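PDB 4JVS: effector protein B, substrate of the Dot/Icm secretion system, which probably stimulates GTP hydrolysis by a host Rab GTPase through its GTPase-activating (GAP) domain, the part of the longer effector present in this chain. Local coordinates for residues A[22-27]-A[43-48]. Residues are numbered along the deposited sequence; the frame is centred on the assembly and turned at random.
Sequences TPPLLQ and GLLGQI
Pro24 lies near the C-terminal end of helix 34-45, where its ring meets Leu44 and Leu45 in turn and illustrates how an extended chain can be held to a helix by apolar contact. Pro24 CG comes within 3.4 Å of Leu45 CD2, with the two side chains crossing at about a right angle. Pro24 CG also sits 3.7 Å from the carbonyl oxygen Leu44 O, and on the neighbouring ring carbon, Pro24 CB is 4.1 Å from Leu44 CB. One residue beyond Pro24, the backbone oxygen Leu25 O lies 4.0 Å from Leu44 CD1, while Leu26 CD2 and Leu45 CD1 meet more loosely at 4.4 Å. CD2 of Leu45, packed against the proline ring, is also near Leu26. With CG anti to the carbonyl carbon (chi1 -64°), the branched end of Leu45 swings toward residues 22-27 even though its CB does not point at them. Gly46 N donates to Gly43 O.

Outside this first shell, Pro24 and Leu26 both make backbone hydrogen bonds with Arg54, and Gln27 O accepts one from Trp41 NE1, on helix 34-45. Leu45 also packs on Leu195 and Leu199 of helix 193-214, which links the contact to the helical body of the N-terminal GAP subdomain.

No hydrogen bond joins residues 22-27 to 43-48. The segments bury 219 Å² between them, mostly through carbon-carbon packing with two backbone oxygens set beside carbons, so the direct contact is essentially van der Waals, while the hydrogen bonds of the extended segment's backbone include those to Arg54 and Trp41.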
loop_
_atom_site.group_PDB
_atom_site.type_symbol
_atom_site.label_atom_id
_atom_site.label_comp_id
_atom_site.label_asym_id
_atom_site.label_seq_id
_atom_site.Cartn_x
_atom_site.Cartn_y
_atom_site.Cartn_z
ATOM N N THR A 22 -30.137 6.147 -19.893
ATOM C CA THR A 22 -29.291 5.005 -20.229
ATOM C C THR A 22 -27.851 5.125 -19.716
ATOM O O THR A 22 -27.111 6.018 -20.138
ATOM C CB THR A 22 -29.287 4.746 -21.748
ATOM O OG1 THR A 22 -30.555 4.198 -22.133
ATOM C CG2 THR A 22 -28.179 3.767 -22.123
ATOM N N PRO A 23 -27.457 4.218 -18.800
ATOM C CA PRO A 23 -26.096 4.140 -18.256
ATOM C C PRO A 23 -25.083 3.842 -19.352
ATOM O O PRO A 23 -25.265 2.880 -20.095
ATOM C CB PRO A 23 -26.173 2.962 -17.277
ATOM C CG PRO A 23 -27.359 2.170 -17.705
ATOM C CD PRO A 23 -28.333 3.190 -18.211
ATOM N N PRO A 24 -24.037 4.672 -19.464
ATOM C CA PRO A 24 -23.002 4.513 -20.485
ATOM C C PRO A 24 -22.079 3.344 -20.179
ATOM O O PRO A 24 -21.938 2.977 -19.015
ATOM C CB PRO A 24 -22.230 5.826 -20.397
ATOM C CG PRO A 24 -22.475 6.318 -19.048
ATOM C CD PRO A 24 -23.852 5.904 -18.684
ATOM N N LEU A 25 -21.455 2.785 -21.214
ATOM C CA LEU A 25 -20.593 1.615 -21.081
ATOM C C LEU A 25 -19.122 2.005 -21.148
ATOM O O LEU A 25 -18.643 2.471 -22.182
ATOM C CB LEU A 25 -20.893 0.630 -22.210
ATOM C CG LEU A 25 -20.142 -0.698 -22.291
ATOM C CD1 LEU A 25 -20.778 -1.725 -21.384
ATOM C CD2 LEU A 25 -20.160 -1.185 -23.709
ATOM N N LEU A 26 -18.403 1.816 -20.051
ATOM C CA LEU A 26 -16.974 2.084 -20.053
ATOM C C LEU A 26 -16.256 1.038 -20.887
ATOM O O LEU A 26 -16.380 -0.162 -20.633
ATOM C CB LEU A 26 -16.418 2.079 -18.635
ATOM C CG LEU A 26 -17.115 3.008 -17.652
ATOM C CD1 LEU A 26 -16.435 2.892 -16.314
ATOM C CD2 LEU A 26 -17.118 4.448 -18.159
ATOM N N GLN A 27 -15.504 1.502 -21.879
ATOM C CA GLN A 27 -14.768 0.611 -22.766
ATOM C C GLN A 27 -13.287 0.952 -22.826
ATOM O O GLN A 27 -12.906 2.122 -22.706
ATOM C CB GLN A 27 -15.369 0.637 -24.173
ATOM C CG GLN A 27 -16.438 -0.420 -24.400
ATOM C CD GLN A 27 -16.854 -0.517 -25.850
ATOM O OE1 GLN A 27 -17.298 0.471 -26.447
ATOM N NE2 GLN A 27 -16.707 -1.706 -26.431
ATOM N N GLY A 43 -16.087 12.138 -19.811
ATOM C CA GLY A 43 -17.008 12.736 -20.753
ATOM C C GLY A 43 -18.329 11.994 -20.816
ATOM O O GLY A 43 -19.396 12.613 -20.769
ATOM N N LEU A 44 -18.254 10.667 -20.926
ATOM C CA LEU A 44 -19.435 9.810 -20.947
ATOM C C LEU A 44 -20.246 9.904 -19.652
ATOM O O LEU A 44 -21.472 9.813 -19.664
ATOM C CB LEU A 44 -19.033 8.350 -21.174
ATOM C CG LEU A 44 -18.554 7.874 -22.543
ATOM C CD1 LEU A 44 -18.216 6.400 -22.494
ATOM C CD2 LEU A 44 -19.631 8.122 -23.561
ATOM N N LEU A 45 -19.586 10.058 -18.540
ATOM C CA LEU A 45 -20.284 10.101 -17.282
ATOM C C LEU A 45 -20.765 11.488 -16.907
ATOM O O LEU A 45 -21.512 11.650 -15.970
ATOM C CB LEU A 45 -19.404 9.505 -16.187
ATOM C CG LEU A 45 -19.084 8.023 -16.354
ATOM C CD1 LEU A 45 -18.290 7.460 -15.212
ATOM C CD2 LEU A 45 -20.338 7.224 -16.534
ATOM N N GLY A 46 -20.327 12.488 -17.640
ATOM C CA GLY A 46 -20.713 13.845 -17.370
ATOM C C GLY A 46 -21.894 14.213 -18.199
ATOM O O GLY A 46 -22.422 15.293 -18.138
ATOM N N GLN A 47 -22.314 13.284 -19.009
ATOM C CA GLN A 47 -23.396 13.531 -19.887
ATOM C C GLN A 47 -24.618 13.592 -19.054
ATOM O O GLN A 47 -24.632 13.142 -17.952
ATOM C CB GLN A 47 -23.505 12.427 -20.890
ATOM C CG GLN A 47 -22.906 12.760 -22.221
ATOM C CD GLN A 47 -23.067 11.605 -23.147
ATOM O OE1 GLN A 47 -22.917 10.464 -22.738
ATOM N NE2 GLN A 47 -23.416 11.877 -24.384
ATOM N N ILE A 48 -25.635 14.222 -19.587
ATOM C CA ILE A 48 -26.802 14.540 -18.844
ATOM C C ILE A 48 -27.687 13.371 -18.536
ATOM O O ILE A 48 -27.929 12.543 -19.355
ATOM C CB ILE A 48 -27.552 15.634 -19.583
ATOM C CG1 ILE A 48 -29.014 15.323 -19.697
ATOM C CG2 ILE A 48 -26.933 15.831 -20.934
ATOM C CD1 ILE A 48 -29.848 16.565 -19.792
#